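Local coordinates for protein flavin-containing monooxygenase (Allium sativum, PDB 6WPU) that probably uses a bound FAD cofactor to oxygenate the sulfur of S-allyl-L-cysteine, as expected of a flavin-dependent S-monooxygenase from garlic, at residues H24-G29 / E171-V176; T48-R53 / R138-E143. All blocks are in the same frame, centred on the assembly; numbering follows the deposited sequence.

Interaction 1: H24-G29 / E171-V176; sequences HVAIIG and EGFDAV. With FAD (flavin-adenine dinucleotide), chain B.
Val25 pairs with Ala175 and Ala26 with Val176 in parallel register, the Ala26 N to Ala175 O bond measuring 2.9 Å, while the piece 171-173, the end of strand 168-173, runs at 115° to strand 24-28 and arrives from another sheet. At Asp174, where strand 168-173 gives way to strand 175-178, His24 O accepts the amide of Asp174 and, weakly, that of Ala175. The carboxylate of Asp174 bends back so that the anti lone pair of OD2 takes the His24 N-H in a nearly straight bond of 2.9 Å; its other oxygen pairs with Lys156. Strand 24-28 is the central strand of the FAD-binding Rossmann-type domain, and strand 168-173 edges the three-stranded antiparallel sheet beside it. Small Ala26 suits the place where that sheet comes down: its CB sits over the centre of the Phe173 ring, 3.5 Å from the centroid. The His24 ring lies almost parallel to this phenyl but slid aside with little overlap. With CG trans to the backbone N (chi1 -174°), His24 swings NE2 to Glu171 OE1 at 2.6 Å, the oxygen near the imidazole plane and the nitrogen 34° out of the carboxylate plane. Thr47 OG1 bonds ND1, fixing the ring's rotation through both nitrogens; Thr49 OG1 shares Glu171 OE1.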
loop_
_atom_site.group_PDB
_atom_site.type_symbol
_atom_site.label_atom_id
_atom_site.label_comp_id
_atom_site.label_asym_id
_atom_site.label_seq_id
_atom_site.Cartn_x
_atom_site.Cartn_y
_atom_site.Cartn_z
ATOM N N HIS A 24 17.997 -8.737 -18.505
ATOM C CA HIS A 24 16.886 -7.984 -19.069
ATOM C C HIS A 24 15.626 -8.322 -18.266
ATOM O O HIS A 24 15.211 -9.490 -18.215
ATOM C CB HIS A 24 16.720 -8.306 -20.554
ATOM C CG HIS A 24 15.682 -7.473 -21.230
ATOM N ND1 HIS A 24 15.736 -6.095 -21.255
ATOM C CD2 HIS A 24 14.548 -7.819 -21.887
ATOM C CE1 HIS A 24 14.682 -5.629 -21.905
ATOM N NE2 HIS A 24 13.951 -6.654 -22.304
ATOM N N VAL A 25 15.024 -7.306 -17.647
ATOM C CA VAL A 25 14.053 -7.491 -16.567
ATOM C C VAL A 25 12.768 -6.726 -16.861
ATOM O O VAL A 25 12.806 -5.544 -17.226
ATOM C CB VAL A 25 14.628 -7.028 -15.218
ATOM C CG1 VAL A 25 13.654 -7.390 -14.063
ATOM C CG2 VAL A 25 16.015 -7.648 -15.008
ATOM N N ALA A 26 11.631 -7.381 -16.661
ATOM C CA ALA A 26 10.348 -6.698 -16.773
ATOM C C ALA A 26 9.946 -6.128 -15.420
ATOM O O ALA A 26 10.137 -6.767 -14.377
ATOM C CB ALA A 26 9.257 -7.638 -17.279
ATOM N N ILE A 27 9.391 -4.919 -15.446
ATOM C CA ILE A 27 8.798 -4.289 -14.275
ATOM C C ILE A 27 7.315 -4.105 -14.548
ATOM O O ILE A 27 6.930 -3.451 -15.529
ATOM C CB ILE A 27 9.468 -2.952 -13.941
ATOM C CG1 ILE A 27 10.937 -3.200 -13.618
ATOM C CG2 ILE A 27 8.759 -2.270 -12.757
ATOM C CD1 ILE A 27 11.738 -1.998 -13.764
ATOM N N ILE A 28 6.485 -4.689 -13.698
ATOM C CA ILE A 28 5.041 -4.625 -13.863
ATOM C C ILE A 28 4.528 -3.581 -12.885
ATOM O O ILE A 28 4.425 -3.849 -11.686
ATOM C CB ILE A 28 4.386 -5.988 -13.645
ATOM C CG1 ILE A 28 5.009 -7.009 -14.599
ATOM C CG2 ILE A 28 2.866 -5.896 -13.862
ATOM C CD1 ILE A 28 4.494 -8.381 -14.375
ATOM N N GLY A 29 4.232 -2.392 -13.401
ATOM C CA GLY A 29 3.627 -1.280 -12.675
ATOM C C GLY A 29 4.624 -0.139 -12.545
ATOM O O GLY A 29 5.826 -0.361 -12.361
ATOM N N GLU A 171 6.968 -9.981 -24.849
ATOM C CA GLU A 171 8.414 -9.823 -24.818
ATOM C C GLU A 171 8.993 -10.843 -23.850
ATOM O O GLU A 171 8.367 -11.184 -22.842
ATOM C CB GLU A 171 8.809 -8.392 -24.415
ATOM C CG GLU A 171 10.326 -8.149 -24.341
ATOM C CD GLU A 171 10.708 -6.677 -24.127
ATOM O OE1 GLU A 171 11.920 -6.392 -23.975
ATOM O OE2 GLU A 171 9.812 -5.806 -24.130
ATOM N N GLY A 172 10.185 -11.339 -24.177
ATOM C CA GLY A 172 10.871 -12.293 -23.327
ATOM C C GLY A 172 11.834 -11.603 -22.376
ATOM O O GLY A 172 12.385 -10.552 -22.682
ATOM N N PHE A 173 12.014 -12.198 -21.195
ATOM C CA PHE A 173 12.800 -11.585 -20.130
ATOM C C PHE A 173 13.597 -12.638 -19.377
ATOM O O PHE A 173 13.200 -13.803 -19.285
ATOM C CB PHE A 173 11.906 -10.819 -19.130
ATOM C CG PHE A 173 11.246 -9.623 -19.730
ATOM C CD1 PHE A 173 9.977 -9.729 -20.303
ATOM C CD2 PHE A 173 11.910 -8.395 -19.759
ATOM C CE1 PHE A 173 9.366 -8.624 -20.881
ATOM C CE2 PHE A 173 11.318 -7.279 -20.355
ATOM C CZ PHE A 173 10.026 -7.396 -20.901
ATOM N N ASP A 174 14.726 -12.201 -18.818
ATOM C CA ASP A 174 15.442 -13.029 -17.850
ATOM C C ASP A 174 14.740 -13.054 -16.497
ATOM O O ASP A 174 14.844 -14.047 -15.763
ATOM C CB ASP A 174 16.855 -12.505 -17.655
ATOM C CG ASP A 174 17.684 -12.570 -18.929
ATOM O OD1 ASP A 174 17.714 -13.645 -19.573
ATOM O OD2 ASP A 174 18.298 -11.535 -19.271
ATOM N N ALA A 175 14.064 -11.965 -16.134
ATOM C CA ALA A 175 13.506 -11.833 -14.796
ATOM C C ALA A 175 12.324 -10.884 -14.854
ATOM O O ALA A 175 12.231 -10.023 -15.733
ATOM C CB ALA A 175 14.559 -11.337 -13.788
ATOM N N VAL A 176 11.408 -11.060 -13.908
ATOM C CA VAL A 176 10.208 -10.240 -13.805
ATOM C C VAL A 176 10.099 -9.748 -12.367
ATOM O O VAL A 176 10.166 -10.555 -11.432
ATOM C CB VAL A 176 8.948 -11.034 -14.192
ATOM C CG1 VAL A 176 7.671 -10.209 -13.897
ATOM C CG2 VAL A 176 9.004 -11.441 -15.647
HETATM P PA FAD B . 0.566 1.430 -6.491
HETATM O O1A FAD B . 0.629 2.902 -6.082
HETATM O O2A FAD B . -0.690 0.714 -6.481
HETATM O O5B FAD B . 1.012 1.209 -7.921
HETATM C C5B FAD B . 0.893 0.024 -8.700
HETATM C C4B FAD B . 0.944 0.354 -10.209
HETATM O O4B FAD B . 0.948 -0.774 -11.039
HETATM C C3B FAD B . -0.198 1.228 -10.654
HETATM O O3B FAD B . 0.267 2.340 -11.345
HETATM C C2B FAD B . -1.001 0.363 -11.560
HETATM O O2B FAD B . -1.641 1.064 -12.566
HETATM C C1B FAD B . 0.063 -0.548 -12.101
HETATM N N9A FAD B . -0.432 -1.831 -12.545
HETATM C C8A FAD B . -1.272 -2.669 -11.822
HETATM N N7A FAD B . -1.532 -3.773 -12.534
HETATM C C5A FAD B . -0.887 -3.693 -13.771
HETATM C C6A FAD B . -0.809 -4.519 -14.891
HETATM N N6A FAD B . -1.494 -5.789 -14.937
HETATM N N1A FAD B . -0.060 -4.145 -15.943
HETATM C C2A FAD B . 0.603 -2.959 -15.959
HETATM N N3A FAD B . 0.555 -2.120 -14.898
HETATM C C4A FAD B . -0.176 -2.455 -13.799
HETATM N N1 FAD B . 2.260 5.578 2.057
HETATM C C2 FAD B . 3.022 6.700 2.541
HETATM O O2 FAD B . 4.370 6.694 2.456
HETATM N N3 FAD B . 2.400 7.742 3.192
HETATM C C4 FAD B . 1.026 7.766 3.314
HETATM O O4 FAD B . 0.384 8.785 3.935
HETATM C C4X FAD B . 0.191 6.761 2.627
HETATM N N5 FAD B . -1.187 6.926 2.553
HETATM C C5X FAD B . -1.947 5.987 1.864
HETATM C C6 FAD B . -3.339 6.146 1.801
HETATM C C7 FAD B . -4.095 5.214 1.099
HETATM C C7M FAD B . -5.589 5.389 1.046
HETATM C C8 FAD B . -3.483 4.131 0.470
HETATM C C8M FAD B . -4.272 3.108 -0.281
HETATM C C9 FAD B . -2.095 3.968 0.536
HETATM C C9A FAD B . -1.329 4.893 1.230
HETATM N N10 FAD B . 0.099 4.734 1.282
HETATM C C10 FAD B . 0.874 5.673 1.976
HETATM C "C1'" FAD B . 0.740 3.566 0.658
HETATM C "C2'" FAD B . 0.948 3.540 -0.842
HETATM O "O2'" FAD B . 0.417 2.380 -1.334
HETATM C "C3'" FAD B . 2.446 3.497 -1.039
HETATM O "O3'" FAD B . 2.835 4.770 -0.693
HETATM C "C4'" FAD B . 2.920 3.210 -2.460
HETATM O "O4'" FAD B . 2.222 4.048 -3.306
HETATM C "C5'" FAD B . 2.830 1.755 -2.932
HETATM O "O5'" FAD B . 2.963 1.878 -4.319
HETATM P P FAD B . 2.999 0.750 -5.431
HETATM O O1P FAD B . 3.927 1.153 -6.639
HETATM O O2P FAD B . 3.319 -0.580 -4.639
HETATM O O3P FAD B . 1.398 0.469 -5.689
#

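Interaction 2: T48-R53 / R138-E143; sequences TTIFER and REVGME. With FAD (flavin-adenine dinucleotide), chain B; SO4 (sulfate ion), chain G.
Gly141 provides both backbone hydrogen bonds between the segments, its N reaching Ile50 O at 2.9 Å and its O receiving Glu52 N at 3.0 Å, in parallel register with Phe51. Glycine suits position 141, where a CB would sit tightly against Ile50 O. Two waters bridge strand 47-52 to the 3-10 turn before strand 140-142: one links Glu139 OE1 to Thr48 O and OG1, another joins Glu139 O to Ile50 N. Apolar contacts line the side bearing Ile50 and Val140. Branched Val140 spreads its methyls, CG2 meeting Ile50 CG2 at 4.0 Å and CG1 touching Glu52 CB at 3.6 Å, while Met142 folds back to lay CE against Glu52 CG. The polar contacts gather at the FAD ribose. A bend at chi2 (53°) turns the Glu52 carboxylate to the sugar, where OE1 accepts O2B at 2.7 Å and OE2 accepts O3B at 2.8 Å; Gly54 N and Ala30 N also bind these oxygens. An alanine at Glu52 would remove the carboxylate and probably leave both ribose hydroxyls without this acceptor, the sugar less firmly placed. Arg53 NE donates to O2B at 2.9 Å, and its NH2 holds a sulfate, probably from crystallisation. An acidic residue near the C-terminal end of the second strand, gripping both ribose hydroxyls, is characteristic of FAD- and NAD-binding Rossmann folds.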
loop_
_atom_site.group_PDB
_atom_site.type_symbol
_atom_site.label_atom_id
_atom_site.label_comp_id
_atom_site.label_asym_id
_atom_site.label_seq_id
_atom_site.Cartn_x
_atom_site.Cartn_y
_atom_site.Cartn_z
ATOM N N THR A 48 15.742 -2.975 -18.776
ATOM C CA THR A 48 14.392 -3.172 -18.260
ATOM C C THR A 48 13.382 -2.781 -19.318
ATOM O O THR A 48 13.663 -1.970 -20.201
ATOM C CB THR A 48 14.085 -2.334 -17.002
ATOM O OG1 THR A 48 14.157 -0.942 -17.331
ATOM C CG2 THR A 48 15.052 -2.633 -15.860
ATOM N N THR A 49 12.194 -3.365 -19.194
ATOM C CA THR A 49 10.984 -2.875 -19.841
ATOM C C THR A 49 9.951 -2.655 -18.741
ATOM O O THR A 49 9.654 -3.574 -17.970
ATOM C CB THR A 49 10.458 -3.862 -20.893
ATOM O OG1 THR A 49 11.458 -4.083 -21.903
ATOM C CG2 THR A 49 9.180 -3.335 -21.539
ATOM N N ILE A 50 9.422 -1.439 -18.658
ATOM C CA ILE A 50 8.465 -1.070 -17.622
ATOM C C ILE A 50 7.079 -1.009 -18.249
ATOM O O ILE A 50 6.864 -0.273 -19.221
ATOM C CB ILE A 50 8.829 0.276 -16.981
ATOM C CG1 ILE A 50 10.325 0.312 -16.623
ATOM C CG2 ILE A 50 7.928 0.533 -15.786
ATOM C CD1 ILE A 50 10.881 1.721 -16.493
ATOM N N PHE A 51 6.137 -1.763 -17.693
ATOM C CA PHE A 51 4.764 -1.780 -18.178
ATOM C C PHE A 51 3.890 -1.036 -17.187
ATOM O O PHE A 51 3.906 -1.348 -15.991
ATOM C CB PHE A 51 4.245 -3.214 -18.353
ATOM C CG PHE A 51 5.051 -4.040 -19.305
ATOM C CD1 PHE A 51 4.737 -4.065 -20.668
ATOM C CD2 PHE A 51 6.136 -4.771 -18.848
ATOM C CE1 PHE A 51 5.497 -4.822 -21.564
ATOM C CE2 PHE A 51 6.911 -5.537 -19.725
ATOM C CZ PHE A 51 6.584 -5.568 -21.093
ATOM N N GLU A 52 3.134 -0.054 -17.674
ATOM C CA GLU A 52 2.177 0.671 -16.840
ATOM C C GLU A 52 0.821 0.684 -17.532
ATOM O O GLU A 52 0.699 1.145 -18.674
ATOM C CB GLU A 52 2.649 2.097 -16.554
ATOM C CG GLU A 52 1.587 2.988 -15.892
ATOM C CD GLU A 52 0.978 2.375 -14.629
ATOM O OE1 GLU A 52 -0.274 2.285 -14.556
ATOM O OE2 GLU A 52 1.741 1.992 -13.710
ATOM N N ARG A 53 -0.192 0.174 -16.831
ATOM C CA ARG A 53 -1.538 0.092 -17.391
ATOM C C ARG A 53 -2.151 1.478 -17.614
ATOM O O ARG A 53 -2.832 1.703 -18.618
ATOM C CB ARG A 53 -2.402 -0.755 -16.461
ATOM C CG ARG A 53 -3.858 -0.440 -16.491
ATOM C CD ARG A 53 -4.407 -0.378 -15.088
ATOM N NE ARG A 53 -3.960 0.821 -14.373
ATOM C CZ ARG A 53 -4.495 2.035 -14.511
ATOM N NH1 ARG A 53 -4.011 3.056 -13.810
ATOM N NH2 ARG A 53 -5.502 2.228 -15.355
ATOM N N ARG A 138 10.650 8.629 -18.595
ATOM C CA ARG A 138 10.697 8.645 -20.048
ATOM C C ARG A 138 10.758 7.242 -20.644
ATOM O O ARG A 138 10.514 7.082 -21.844
ATOM C CB ARG A 138 11.907 9.454 -20.501
ATOM C CG ARG A 138 13.200 8.747 -20.168
ATOM C CD ARG A 138 14.442 9.592 -20.366
ATOM N NE ARG A 138 15.569 8.915 -19.724
ATOM C CZ ARG A 138 16.844 9.237 -19.899
ATOM N NH1 ARG A 138 17.174 10.232 -20.714
ATOM N NH2 ARG A 138 17.789 8.558 -19.262
ATOM N N GLU A 139 11.075 6.223 -19.843
ATOM C CA GLU A 139 11.184 4.860 -20.349
ATOM C C GLU A 139 9.943 4.010 -20.076
ATOM O O GLU A 139 9.878 2.868 -20.546
ATOM C CB GLU A 139 12.424 4.186 -19.751
ATOM C CG GLU A 139 13.689 5.021 -19.961
ATOM C CD GLU A 139 14.962 4.325 -19.517
ATOM O OE1 GLU A 139 14.887 3.142 -19.114
ATOM O OE2 GLU A 139 16.038 4.966 -19.573
ATOM N N VAL A 140 8.957 4.528 -19.341
ATOM C CA VAL A 140 7.809 3.708 -18.971
ATOM C C VAL A 140 6.921 3.518 -20.197
ATOM O O VAL A 140 6.553 4.487 -20.870
ATOM C CB VAL A 140 7.043 4.358 -17.807
ATOM C CG1 VAL A 140 5.771 3.587 -17.494
ATOM C CG2 VAL A 140 7.926 4.450 -16.565
ATOM N N GLY A 141 6.605 2.265 -20.521
ATOM C CA GLY A 141 5.626 1.995 -21.562
ATOM C C GLY A 141 4.207 2.198 -21.040
ATOM O O GLY A 141 3.704 1.369 -20.283
ATOM N N MET A 142 3.554 3.290 -21.442
ATOM C CA MET A 142 2.258 3.676 -20.899
ATOM C C MET A 142 1.120 2.944 -21.598
ATOM O O MET A 142 1.224 2.570 -22.766
ATOM C CB MET A 142 2.031 5.185 -21.048
ATOM C CG MET A 142 3.167 6.069 -20.544
ATOM S SD MET A 142 3.536 5.856 -18.782
ATOM C CE MET A 142 1.963 5.796 -18.090
ATOM N N GLU A 143 0.003 2.782 -20.876
ATOM C CA GLU A 143 -1.206 2.174 -21.437
ATOM C C GLU A 143 -0.926 0.763 -21.944
ATOM O O GLU A 143 -1.462 0.323 -22.959
ATOM C CB GLU A 143 -1.808 3.056 -22.535
ATOM C CG GLU A 143 -1.946 4.492 -22.049
ATOM C CD GLU A 143 -2.924 5.317 -22.835
ATOM O OE1 GLU A 143 -2.703 5.512 -24.039
ATOM O OE2 GLU A 143 -3.914 5.783 -22.238
HETATM P PA FAD B . 0.566 1.430 -6.491
HETATM O O1A FAD B . 0.629 2.902 -6.082
HETATM O O2A FAD B . -0.690 0.714 -6.481
HETATM O O5B FAD B . 1.012 1.209 -7.921
HETATM C C5B FAD B . 0.893 0.024 -8.700
HETATM C C4B FAD B . 0.944 0.354 -10.209
HETATM O O4B FAD B . 0.948 -0.774 -11.039
HETATM C C3B FAD B . -0.198 1.228 -10.654
HETATM O O3B FAD B . 0.267 2.340 -11.345
HETATM C C2B FAD B . -1.001 0.363 -11.560
HETATM O O2B FAD B . -1.641 1.064 -12.566
HETATM C C1B FAD B . 0.063 -0.548 -12.101
HETATM N N9A FAD B . -0.432 -1.831 -12.545
HETATM C C8A FAD B . -1.272 -2.669 -11.822
HETATM N N7A FAD B . -1.532 -3.773 -12.534
HETATM C C5A FAD B . -0.887 -3.693 -13.771
HETATM C C6A FAD B . -0.809 -4.519 -14.891
HETATM N N6A FAD B . -1.494 -5.789 -14.937
HETATM N N1A FAD B . -0.060 -4.145 -15.943
HETATM C C2A FAD B . 0.603 -2.959 -15.959
HETATM N N3A FAD B . 0.555 -2.120 -14.898
HETATM C C4A FAD B . -0.176 -2.455 -13.799
HETATM N N1 FAD B . 2.260 5.578 2.057
HETATM C C2 FAD B . 3.022 6.700 2.541
HETATM O O2 FAD B . 4.370 6.694 2.456
HETATM N N3 FAD B . 2.400 7.742 3.192
HETATM C C4 FAD B . 1.026 7.766 3.314
HETATM O O4 FAD B . 0.384 8.785 3.935
HETATM C C4X FAD B . 0.191 6.761 2.627
HETATM N N5 FAD B . -1.187 6.926 2.553
HETATM C C5X FAD B . -1.947 5.987 1.864
HETATM C C6 FAD B . -3.339 6.146 1.801
HETATM C C7 FAD B . -4.095 5.214 1.099
HETATM C C7M FAD B . -5.589 5.389 1.046
HETATM C C8 FAD B . -3.483 4.131 0.470
HETATM C C8M FAD B . -4.272 3.108 -0.281
HETATM C C9 FAD B . -2.095 3.968 0.536
HETATM C C9A FAD B . -1.329 4.893 1.230
HETATM N N10 FAD B . 0.099 4.734 1.282
HETATM C C10 FAD B . 0.874 5.673 1.976
HETATM C "C1'" FAD B . 0.740 3.566 0.658
HETATM C "C2'" FAD B . 0.948 3.540 -0.842
HETATM O "O2'" FAD B . 0.417 2.380 -1.334
HETATM C "C3'" FAD B . 2.446 3.497 -1.039
HETATM O "O3'" FAD B . 2.835 4.770 -0.693
HETATM C "C4'" FAD B . 2.920 3.210 -2.460
HETATM O "O4'" FAD B . 2.222 4.048 -3.306
HETATM C "C5'" FAD B . 2.830 1.755 -2.932
HETATM O "O5'" FAD B . 2.963 1.878 -4.319
HETATM P P FAD B . 2.999 0.750 -5.431
HETATM O O1P FAD B . 3.927 1.153 -6.639
HETATM O O2P FAD B . 3.319 -0.580 -4.639
HETATM O O3P FAD B . 1.398 0.469 -5.689
HETATM S S SO4 G . -5.637 6.096 -16.357
HETATM O O1 SO4 G . -6.846 6.848 -16.016
HETATM O O2 SO4 G . -5.714 4.750 -15.788
HETATM O O3 SO4 G . -4.457 6.776 -15.819
HETATM O O4 SO4 G . -5.527 6.014 -17.810
HETATM O O HOH W 1 13.767 0.722 -19.340
HETATM O O HOH W 2 10.527 0.461 -20.248
#

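How the interactions relate
Strands 24-28 and 47-52 lie side by side in one parallel sheet, so interactions 1 and 2 build outward from opposite edges of this central pair, their centres about 11 Å apart. Probable backbone bonds stitch them together: Ile27 O to Phe51 N at 2.9 Å, and Gly29 N to Phe51 O at 2.8 Å. On one face Phe173 of interaction 1 also packs against Thr49 and Phe51. Both strands deliver their C-terminal ends to the adenosine half of FAD. Gly29, in an apparent GxGxxG turn, brings its CA to 3.2 Å from FAD O4B where a side chain would clash, and residues 52-53 bind the other side of the same ribose through its hydroxyls.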